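Local coordinates for putative prolyl-tRNA synthetase (Leishmania major, PDB 5XIL), which probably charges tRNA(Pro) with L-proline using ATP, this piece comprising its class II catalytic core, anticodon-binding and C-terminal zinc-binding regions, at residues D128-L133 / C163-A168; A289-I294 / R329-L334; K430-A435 / W505-R510. One frame throughout, in Å; residues are numbered along the deposited sequence.

The three contacts follow one another along the chain, each closing before the next opens. Contact 1 pairs strands 131-139 and 156-165 in the class II catalytic core. Contact 2 pairs strands 293-297 and 330-332, next to each other at one side of the five-stranded mixed sheet of the anticodon-binding domain. Contact 3 joins strands 432-437 and 504-509 in the C-terminal region, near the magnesium and zinc sites. None touches another. The centres of contacts 1 and 2 are 45 Å apart, those of 1 and 3 are 36 Å apart, and those of 2 and 3 are 40 Å apart. Each contact thus ties together its own part of this multidomain enzyme.

Contact 1: D128-L133 / C163-A168; sequences DLPVRL and CAWAKA
Val131 and Ala164 form a hydrogen-bonded antiparallel pair. Val131 N donates to Ala164 O, and Ala164 N donates back to Val131 O, each at 2.9 Å. Cys163 CA adds a CA-H...O contact to Val131 O at 3.1 Å. Arg132 and Cys163 make the neighbouring non-hydrogen-bonded pair, in which Cys163 SG rests 3.7 Å from Arg132 CB.

The aromatic contacts centre on Trp165. Pro130, which follows a cis peptide bond, sets its CB over one face of the indole. The CH-pi distance from Pro130 CB to the centroid of the six-membered ring is 3.9 Å. Arg132 approaches the same ring obliquely. Its chain bends at chi3 (76°), which brings NE to 3.4 Å from Trp165 CZ2. Trp165 CZ2 lies over one face of the guanidinium, toward its rim, with the two planes 48° apart.

Apolar packing comes from Leu129. Its CD1 meets Ala166 CB at 3.8 Å, and its CD2 lies near Ala164.

Glu174 on helix 168-189, outside both segments, holds the polar ends of both large side chains. Glu174 OE2 forms a salt bridge with Arg132 NH2, and Glu174 OE1 accepts a hydrogen bond from Trp165 NE1. The shared carboxylate fixes the guanidinium and the indole relative to each other, and probably offsets the arginine's charge beside the aromatic ring.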
loop_
_atom_site.group_PDB
_atom_site.type_symbol
_atom_site.label_atom_id
_atom_site.label_comp_id
_atom_site.label_asym_id
_atom_site.label_seq_id
_atom_site.Cartn_x
_atom_site.Cartn_y
_atom_site.Cartn_z
ATOM N N ASP A 128 -27.843 -4.553 -2.787
ATOM C CA ASP A 128 -26.432 -4.864 -2.512
ATOM C C ASP A 128 -25.482 -4.613 -3.692
ATOM O O ASP A 128 -24.288 -4.718 -3.544
ATOM C CB ASP A 128 -26.309 -6.298 -2.031
ATOM C CG ASP A 128 -27.127 -6.553 -0.771
ATOM O OD1 ASP A 128 -26.945 -5.781 0.204
ATOM O OD2 ASP A 128 -27.955 -7.511 -0.740
ATOM N N LEU A 129 -25.988 -4.203 -4.823
ATOM C CA LEU A 129 -25.158 -4.018 -6.003
ATOM C C LEU A 129 -24.900 -2.558 -6.150
ATOM O O LEU A 129 -25.756 -1.770 -5.824
ATOM C CB LEU A 129 -25.872 -4.530 -7.235
ATOM C CG LEU A 129 -26.126 -6.043 -7.294
ATOM C CD1 LEU A 129 -26.936 -6.380 -8.505
ATOM C CD2 LEU A 129 -24.820 -6.816 -7.282
ATOM N N PRO A 130 -23.773 -2.187 -6.742
ATOM C CA PRO A 130 -22.674 -3.091 -7.171
ATOM C C PRO A 130 -21.769 -3.585 -6.040
ATOM O O PRO A 130 -21.672 -2.950 -4.981
ATOM C CB PRO A 130 -21.904 -2.206 -8.136
ATOM C CG PRO A 130 -22.044 -0.845 -7.551
ATOM C CD PRO A 130 -23.489 -0.775 -7.105
ATOM N N VAL A 131 -21.144 -4.746 -6.211
ATOM C CA VAL A 131 -20.110 -5.216 -5.293
ATOM C C VAL A 131 -18.814 -4.915 -6.035
ATOM O O VAL A 131 -18.657 -5.404 -7.162
ATOM C CB VAL A 131 -20.242 -6.721 -5.002
ATOM C CG1 VAL A 131 -19.075 -7.298 -4.184
ATOM C CG2 VAL A 131 -21.523 -6.946 -4.198
ATOM N N ARG A 132 -17.922 -4.074 -5.461
ATOM C CA ARG A 132 -16.705 -3.686 -6.191
ATOM C C ARG A 132 -15.529 -3.766 -5.234
ATOM O O ARG A 132 -15.384 -2.938 -4.309
ATOM C CB ARG A 132 -16.826 -2.252 -6.690
ATOM C CG ARG A 132 -18.053 -1.994 -7.566
ATOM C CD ARG A 132 -18.271 -0.534 -7.811
ATOM N NE ARG A 132 -17.315 -0.089 -8.785
ATOM C CZ ARG A 132 -17.163 1.200 -9.073
ATOM N NH1 ARG A 132 -17.945 2.101 -8.453
ATOM N NH2 ARG A 132 -16.311 1.566 -9.998
ATOM N N LEU A 133 -14.734 -4.785 -5.417
ATOM C CA LEU A 133 -13.666 -5.156 -4.467
ATOM C C LEU A 133 -12.313 -5.371 -5.170
ATOM O O LEU A 133 -12.272 -5.930 -6.274
ATOM C CB LEU A 133 -14.046 -6.398 -3.678
ATOM C CG LEU A 133 -15.342 -6.268 -2.801
ATOM C CD1 LEU A 133 -15.761 -7.593 -2.229
ATOM C CD2 LEU A 133 -15.224 -5.218 -1.720
ATOM N N CYS A 163 -15.706 -7.136 -9.768
ATOM C CA CYS A 163 -16.920 -6.367 -9.582
ATOM C C CYS A 163 -18.140 -7.109 -10.161
ATOM O O CYS A 163 -18.041 -7.885 -11.092
ATOM C CB CYS A 163 -16.759 -4.985 -10.248
ATOM S SG CYS A 163 -15.298 -4.067 -9.538
ATOM N N ALA A 164 -19.311 -6.775 -9.607
ATOM C CA ALA A 164 -20.599 -7.324 -10.024
ATOM C C ALA A 164 -21.568 -6.171 -10.009
ATOM O O ALA A 164 -21.680 -5.459 -8.983
ATOM C CB ALA A 164 -21.050 -8.365 -9.019
ATOM N N TRP A 165 -22.266 -5.982 -11.109
ATOM C CA TRP A 165 -23.175 -4.875 -11.297
ATOM C C TRP A 165 -24.587 -5.432 -11.655
ATOM O O TRP A 165 -24.687 -6.484 -12.225
ATOM C CB TRP A 165 -22.728 -4.010 -12.469
ATOM C CG TRP A 165 -21.417 -3.338 -12.297
ATOM C CD1 TRP A 165 -20.171 -3.866 -12.507
ATOM C CD2 TRP A 165 -21.228 -1.994 -11.858
ATOM N NE1 TRP A 165 -19.213 -2.894 -12.215
ATOM C CE2 TRP A 165 -19.836 -1.746 -11.825
ATOM C CE3 TRP A 165 -22.107 -0.958 -11.525
ATOM C CZ2 TRP A 165 -19.301 -0.477 -11.480
ATOM C CZ3 TRP A 165 -21.579 0.270 -11.117
ATOM C CH2 TRP A 165 -20.185 0.490 -11.088
ATOM N N ALA A 166 -25.608 -4.622 -11.448
ATOM C CA ALA A 166 -26.991 -4.913 -11.886
ATOM C C ALA A 166 -27.193 -4.933 -13.406
ATOM O O ALA A 166 -27.872 -5.838 -13.899
ATOM C CB ALA A 166 -27.991 -3.940 -11.200
ATOM N N LYS A 167 -26.590 -3.976 -14.124
ATOM C CA LYS A 167 -26.738 -3.843 -15.576
ATOM C C LYS A 167 -25.452 -4.099 -16.357
ATOM O O LYS A 167 -24.374 -3.755 -15.930
ATOM C CB LYS A 167 -27.234 -2.447 -16.002
ATOM C CG LYS A 167 -28.562 -1.994 -15.402
ATOM C CD LYS A 167 -29.322 -1.030 -16.327
ATOM C CE LYS A 167 -28.493 0.137 -16.839
ATOM N NZ LYS A 167 -28.176 1.119 -15.764
ATOM N N ALA A 168 -25.619 -4.603 -17.567
ATOM C CA ALA A 168 -24.506 -4.860 -18.477
ATOM C C ALA A 168 -23.726 -3.610 -18.819
ATOM O O ALA A 168 -22.514 -3.630 -18.928
ATOM C CB ALA A 168 -25.023 -5.472 -19.759
#

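Contact 2: A289-I294 / R329-L334; sequences ASTQVI and RARCDL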
loop_
_atom_site.group_PDB
_atom_site.type_symbol
_atom_site.label_atom_id
_atom_site.label_comp_id
_atom_site.label_asym_id
_atom_site.label_seq_id
_atom_site.Cartn_x
_atom_site.Cartn_y
_atom_site.Cartn_z
ATOM N N ALA A 289 11.521 6.779 -10.013
ATOM C CA ALA A 289 12.908 6.653 -9.598
ATOM C C ALA A 289 13.043 6.989 -8.095
ATOM O O ALA A 289 12.695 8.099 -7.683
ATOM C CB ALA A 289 13.847 7.542 -10.422
ATOM N N SER A 290 13.548 6.018 -7.339
ATOM C CA SER A 290 13.625 6.160 -5.908
ATOM C C SER A 290 14.546 7.350 -5.584
ATOM O O SER A 290 14.278 8.125 -4.650
ATOM C CB SER A 290 14.223 4.902 -5.313
ATOM O OG SER A 290 14.258 5.075 -3.945
ATOM N N THR A 291 15.653 7.412 -6.299
ATOM C CA THR A 291 16.493 8.609 -6.390
ATOM C C THR A 291 16.352 9.184 -7.785
ATOM O O THR A 291 16.606 8.503 -8.747
ATOM C CB THR A 291 17.940 8.313 -6.052
ATOM O OG1 THR A 291 17.965 7.884 -4.705
ATOM C CG2 THR A 291 18.862 9.555 -6.231
ATOM N N GLN A 292 16.000 10.466 -7.869
ATOM C CA GLN A 292 15.799 11.135 -9.157
ATOM C C GLN A 292 17.081 11.890 -9.575
ATOM O O GLN A 292 17.397 12.011 -10.763
ATOM C CB GLN A 292 14.661 12.097 -9.000
ATOM C CG GLN A 292 13.280 11.429 -8.930
ATOM C CD GLN A 292 12.173 12.422 -8.692
ATOM O OE1 GLN A 292 12.274 13.300 -7.834
ATOM N NE2 GLN A 292 11.126 12.340 -9.490
ATOM N N VAL A 293 17.796 12.367 -8.577
ATOM C CA VAL A 293 19.040 13.134 -8.812
ATOM C C VAL A 293 20.103 12.672 -7.870
ATOM O O VAL A 293 19.912 12.637 -6.658
ATOM C CB VAL A 293 18.826 14.645 -8.605
ATOM C CG1 VAL A 293 20.139 15.399 -8.839
ATOM C CG2 VAL A 293 17.635 15.191 -9.358
ATOM N N ILE A 294 21.258 12.308 -8.399
ATOM C CA ILE A 294 22.377 11.978 -7.583
ATOM C C ILE A 294 23.407 13.122 -7.693
ATOM O O ILE A 294 23.754 13.525 -8.751
ATOM C CB ILE A 294 23.016 10.646 -7.941
ATOM C CG1 ILE A 294 24.061 10.190 -6.901
ATOM C CG2 ILE A 294 23.642 10.639 -9.315
ATOM C CD1 ILE A 294 23.463 9.754 -5.612
ATOM N N ARG A 329 13.632 14.120 -5.387
ATOM C CA ARG A 329 14.295 13.067 -4.632
ATOM C C ARG A 329 15.779 13.094 -4.957
ATOM O O ARG A 329 16.221 12.471 -5.923
ATOM C CB ARG A 329 13.701 11.700 -4.977
ATOM C CG ARG A 329 12.284 11.493 -4.466
ATOM C CD ARG A 329 11.877 10.031 -4.546
ATOM N NE ARG A 329 11.542 9.630 -5.909
ATOM C CZ ARG A 329 10.486 10.078 -6.581
ATOM N NH1 ARG A 329 9.656 10.944 -6.015
ATOM N NH2 ARG A 329 10.258 9.660 -7.819
ATOM N N ALA A 330 16.548 13.817 -4.152
ATOM C CA ALA A 330 17.979 13.930 -4.402
ATOM C C ALA A 330 18.757 13.253 -3.325
ATOM O O ALA A 330 18.308 13.194 -2.185
ATOM C CB ALA A 330 18.407 15.411 -4.497
ATOM N N ARG A 331 19.947 12.821 -3.660
ATOM C CA ARG A 331 20.885 12.375 -2.680
ATOM C C ARG A 331 22.297 12.563 -3.132
ATOM O O ARG A 331 22.536 12.739 -4.314
ATOM C CB ARG A 331 20.593 10.948 -2.306
ATOM C CG ARG A 331 20.753 9.920 -3.313
ATOM C CD ARG A 331 20.890 8.590 -2.561
ATOM N NE ARG A 331 22.245 8.505 -2.034
ATOM C CZ ARG A 331 22.769 7.436 -1.453
ATOM N NH1 ARG A 331 22.046 6.318 -1.319
ATOM N NH2 ARG A 331 24.027 7.500 -1.012
ATOM N N CYS A 332 23.247 12.523 -2.175
ATOM C CA CYS A 332 24.657 12.522 -2.486
ATOM C C CYS A 332 25.375 11.183 -2.472
ATOM O O CYS A 332 25.009 10.296 -1.771
ATOM C CB CYS A 332 25.380 13.429 -1.488
ATOM S SG CYS A 332 24.717 15.053 -1.521
ATOM N N ASP A 333 26.401 11.045 -3.278
ATOM C CA ASP A 333 27.291 9.910 -3.185
ATOM C C ASP A 333 28.676 10.476 -2.795
ATOM O O ASP A 333 29.421 10.959 -3.659
ATOM C CB ASP A 333 27.362 9.114 -4.455
ATOM C CG ASP A 333 28.053 7.769 -4.253
ATOM O OD1 ASP A 333 28.845 7.657 -3.278
ATOM O OD2 ASP A 333 27.798 6.812 -5.014
ATOM N N LEU A 334 28.972 10.453 -1.508
ATOM C CA LEU A 334 30.262 10.975 -0.982
ATOM C C LEU A 334 31.227 9.852 -0.580
ATOM O O LEU A 334 32.141 10.064 0.233
ATOM C CB LEU A 334 30.000 11.880 0.218
ATOM C CG LEU A 334 28.909 12.933 -0.008
ATOM C CD1 LEU A 334 28.607 13.663 1.275
ATOM C CD2 LEU A 334 29.248 13.915 -1.089
#
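Arg329 folds back across Gln292 because its chain bends at chi3 (-77°), while Gln292 runs extended beyond CG. The amide of Gln292 therefore stacks on one face of the Arg329 guanidinium. The planes are 20° apart, and Gln292 CD sits off-centre, toward the rim. Gln292 NE2 and Arg329 NH2 are both donors and do not bond to each other; NE2 is taken by Pro286 O. Gln292 OE1 turns the other way and accepts from Arg329 N at 2.9 Å, in an almost straight bond of 175°.

The edge of the guanidinium is used as well. Arg329 grips Ala289 O side-on, through NE at 2.6 Å and NH2 at 2.9 Å. The oxygen lies in the guanidinium plane. Face stacking and edge bonding together fix the rotation of the group.

The backbones meet in parallel. Arg329 O accepts from both Gln292 N (2.8 Å) and Val293 N (3.1 Å). Arg331 N then donates to Val293 O at 3.0 Å. Val293 and Ala330 share one face of the sheet, where helix 306-325 packs on Ala330 through Leu323.

On the other face, Ile294 and Arg331 lie side by side, with Ile294 CD1 3.6 Å from Arg331 CG. Thr291 CG2 reaches the same Arg331 CG, its side chain crossing at about a right angle. Arg331 NH2 donates to Cys332 O, and NE adds a weak bond to that oxygen.

Strand 293-297, helix 306-325 and the outermost strand 330-332 form a beta-alpha-beta unit, as expected for the alpha/beta anticodon-binding domain of class II synthetases.

Contact 3: K430-A435 / W505-R510; sequences KCLILA and WVLFGR
Leu434 and Leu507 sit opposite each other on one face of this antiparallel pair, their side chains crossing at a slant. Leu434 CD2 comes within 4.0 Å of Leu507 CB. With CG anti to the backbone N (chi1 -178°), Leu507 swings CD1 over to Leu432 CB, 3.9 Å away.

Trp505 turns the edge of its indole toward the partner strand. Leu434 O lies near the ring plane, 3.7 Å from Trp505 CZ3. Trp505 NE1 is hydrogen-bonded to Glu486 O, and Arg416 makes a cation-pi contact with the ring.

The other face carries Ile433, Ala435, Val506 and Phe508. Ala435 CB approaches the Phe508 ring obliquely, 3.9 Å from CE2. Phe423 packs on this ring edge to face.

Two hydrogen-bonded pairs keep the strands in step. Phe508 N donates to Ile433 O at 2.7 Å, and Ile433 N donates to Phe508 O. Ala435 and Val506 likewise exchange two bonds. Past the paired region, a water links Cys431 O to Arg510 N.

Strand 504-509 runs antiparallel to both 432-437 and 475-480 in the C-terminal prolyl-tRNA synthetase region. Strand 432-437 leads directly into Cys438, which with Cys443 and Cys493 binds the zinc ion, about 9 Å from the Phe508 side chain.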
loop_
_atom_site.group_PDB
_atom_site.type_symbol
_atom_site.label_atom_id
_atom_site.label_comp_id
_atom_site.label_asym_id
_atom_site.label_seq_id
_atom_site.Cartn_x
_atom_site.Cartn_y
_atom_site.Cartn_z
ATOM N N LYS A 430 12.023 -8.216 -36.539
ATOM C CA LYS A 430 11.724 -7.849 -35.198
ATOM C C LYS A 430 10.646 -6.749 -35.099
ATOM O O LYS A 430 10.762 -5.802 -34.274
ATOM C CB LYS A 430 12.986 -7.445 -34.460
ATOM C CG LYS A 430 13.957 -8.624 -34.358
ATOM C CD LYS A 430 15.173 -8.198 -33.531
ATOM C CE LYS A 430 16.288 -9.224 -33.634
ATOM N NZ LYS A 430 16.780 -9.269 -35.071
ATOM N N CYS A 431 9.632 -6.902 -35.936
ATOM C CA CYS A 431 8.461 -6.010 -35.960
ATOM C C CYS A 431 7.183 -6.736 -35.536
ATOM O O CYS A 431 7.107 -7.969 -35.682
ATOM C CB CYS A 431 8.289 -5.486 -37.351
ATOM S SG CYS A 431 9.601 -4.347 -37.863
ATOM N N LEU A 432 6.193 -5.973 -35.104
ATOM C CA LEU A 432 4.809 -6.418 -34.967
ATOM C C LEU A 432 4.149 -6.097 -36.245
ATOM O O LEU A 432 4.650 -5.274 -37.071
ATOM C CB LEU A 432 4.083 -5.749 -33.825
ATOM C CG LEU A 432 4.726 -5.784 -32.458
ATOM C CD1 LEU A 432 3.830 -5.180 -31.398
ATOM C CD2 LEU A 432 5.146 -7.181 -32.113
ATOM N N ILE A 433 2.972 -6.702 -36.440
ATOM C CA ILE A 433 2.289 -6.582 -37.718
ATOM C C ILE A 433 0.854 -6.221 -37.519
ATOM O O ILE A 433 0.158 -6.844 -36.708
ATOM C CB ILE A 433 2.348 -7.940 -38.476
ATOM C CG1 ILE A 433 3.793 -8.248 -38.909
ATOM C CG2 ILE A 433 1.431 -7.895 -39.708
ATOM C CD1 ILE A 433 4.016 -9.690 -39.401
ATOM N N LEU A 434 0.399 -5.218 -38.223
ATOM C CA LEU A 434 -1.037 -4.954 -38.355
ATOM C C LEU A 434 -1.482 -5.455 -39.694
ATOM O O LEU A 434 -0.931 -5.066 -40.724
ATOM C CB LEU A 434 -1.285 -3.440 -38.289
ATOM C CG LEU A 434 -1.498 -2.815 -36.969
ATOM C CD1 LEU A 434 -1.586 -1.307 -37.214
ATOM C CD2 LEU A 434 -2.788 -3.337 -36.318
ATOM N N ALA A 435 -2.424 -6.382 -39.698
ATOM C CA ALA A 435 -2.845 -7.038 -40.918
ATOM C C ALA A 435 -4.382 -7.125 -40.960
ATOM O O ALA A 435 -5.042 -7.131 -39.895
ATOM C CB ALA A 435 -2.261 -8.452 -40.960
ATOM N N TRP A 505 -8.480 -4.497 -38.836
ATOM C CA TRP A 505 -7.044 -4.776 -38.740
ATOM C C TRP A 505 -6.793 -5.382 -37.401
ATOM O O TRP A 505 -7.428 -4.998 -36.449
ATOM C CB TRP A 505 -6.248 -3.480 -38.864
ATOM C CG TRP A 505 -6.374 -2.817 -40.203
ATOM C CD1 TRP A 505 -7.342 -1.958 -40.610
ATOM C CD2 TRP A 505 -5.469 -2.934 -41.299
ATOM N NE1 TRP A 505 -7.092 -1.518 -41.886
ATOM C CE2 TRP A 505 -5.959 -2.099 -42.341
ATOM C CE3 TRP A 505 -4.320 -3.662 -41.509
ATOM C CZ2 TRP A 505 -5.307 -1.957 -43.566
ATOM C CZ3 TRP A 505 -3.688 -3.564 -42.713
ATOM C CH2 TRP A 505 -4.186 -2.693 -43.752
ATOM N N VAL A 506 -5.894 -6.328 -37.290
ATOM C CA VAL A 506 -5.562 -6.890 -35.969
ATOM C C VAL A 506 -4.034 -6.863 -35.864
ATOM O O VAL A 506 -3.342 -6.883 -36.876
ATOM C CB VAL A 506 -6.124 -8.326 -35.804
ATOM C CG1 VAL A 506 -5.544 -9.268 -36.790
ATOM C CG2 VAL A 506 -5.894 -8.936 -34.398
ATOM N N LEU A 507 -3.547 -6.704 -34.655
ATOM C CA LEU A 507 -2.132 -6.722 -34.354
ATOM C C LEU A 507 -1.669 -8.111 -34.028
ATOM O O LEU A 507 -2.197 -8.726 -33.073
ATOM C CB LEU A 507 -1.911 -5.751 -33.188
ATOM C CG LEU A 507 -0.504 -5.554 -32.708
ATOM C CD1 LEU A 507 0.294 -4.811 -33.750
ATOM C CD2 LEU A 507 -0.579 -4.771 -31.387
ATOM N N PHE A 508 -0.684 -8.584 -34.823
ATOM C CA PHE A 508 -0.050 -9.889 -34.686
ATOM C C PHE A 508 1.414 -9.699 -34.277
ATOM O O PHE A 508 2.014 -8.658 -34.563
ATOM C CB PHE A 508 0.041 -10.597 -35.971
ATOM C CG PHE A 508 -1.264 -11.114 -36.533
ATOM C CD1 PHE A 508 -1.689 -12.379 -36.227
ATOM C CD2 PHE A 508 -1.917 -10.408 -37.466
ATOM C CE1 PHE A 508 -2.858 -12.904 -36.832
ATOM C CE2 PHE A 508 -3.072 -10.916 -38.069
ATOM C CZ PHE A 508 -3.533 -12.136 -37.747
ATOM N N GLY A 509 1.927 -10.696 -33.584
ATOM C CA GLY A 509 3.351 -10.786 -33.318
ATOM C C GLY A 509 3.796 -12.035 -32.679
ATOM O O GLY A 509 3.006 -12.770 -32.058
ATOM N N ARG A 510 5.089 -12.278 -32.738
ATOM C CA ARG A 510 5.697 -13.163 -31.768
ATOM C C ARG A 510 5.581 -12.526 -30.373
ATOM O O ARG A 510 5.642 -11.305 -30.258
ATOM C CB ARG A 510 7.158 -13.405 -32.158
ATOM C CG ARG A 510 7.303 -14.125 -33.497
ATOM C CD ARG A 510 8.755 -14.283 -33.903
ATOM N NE ARG A 510 8.847 -15.013 -35.169
ATOM C CZ ARG A 510 9.828 -14.875 -36.054
ATOM N NH1 ARG A 510 10.828 -14.013 -35.827
ATOM N NH2 ARG A 510 9.778 -15.547 -37.201
HETATM O O HOH W 1 6.751 -10.016 -33.739
#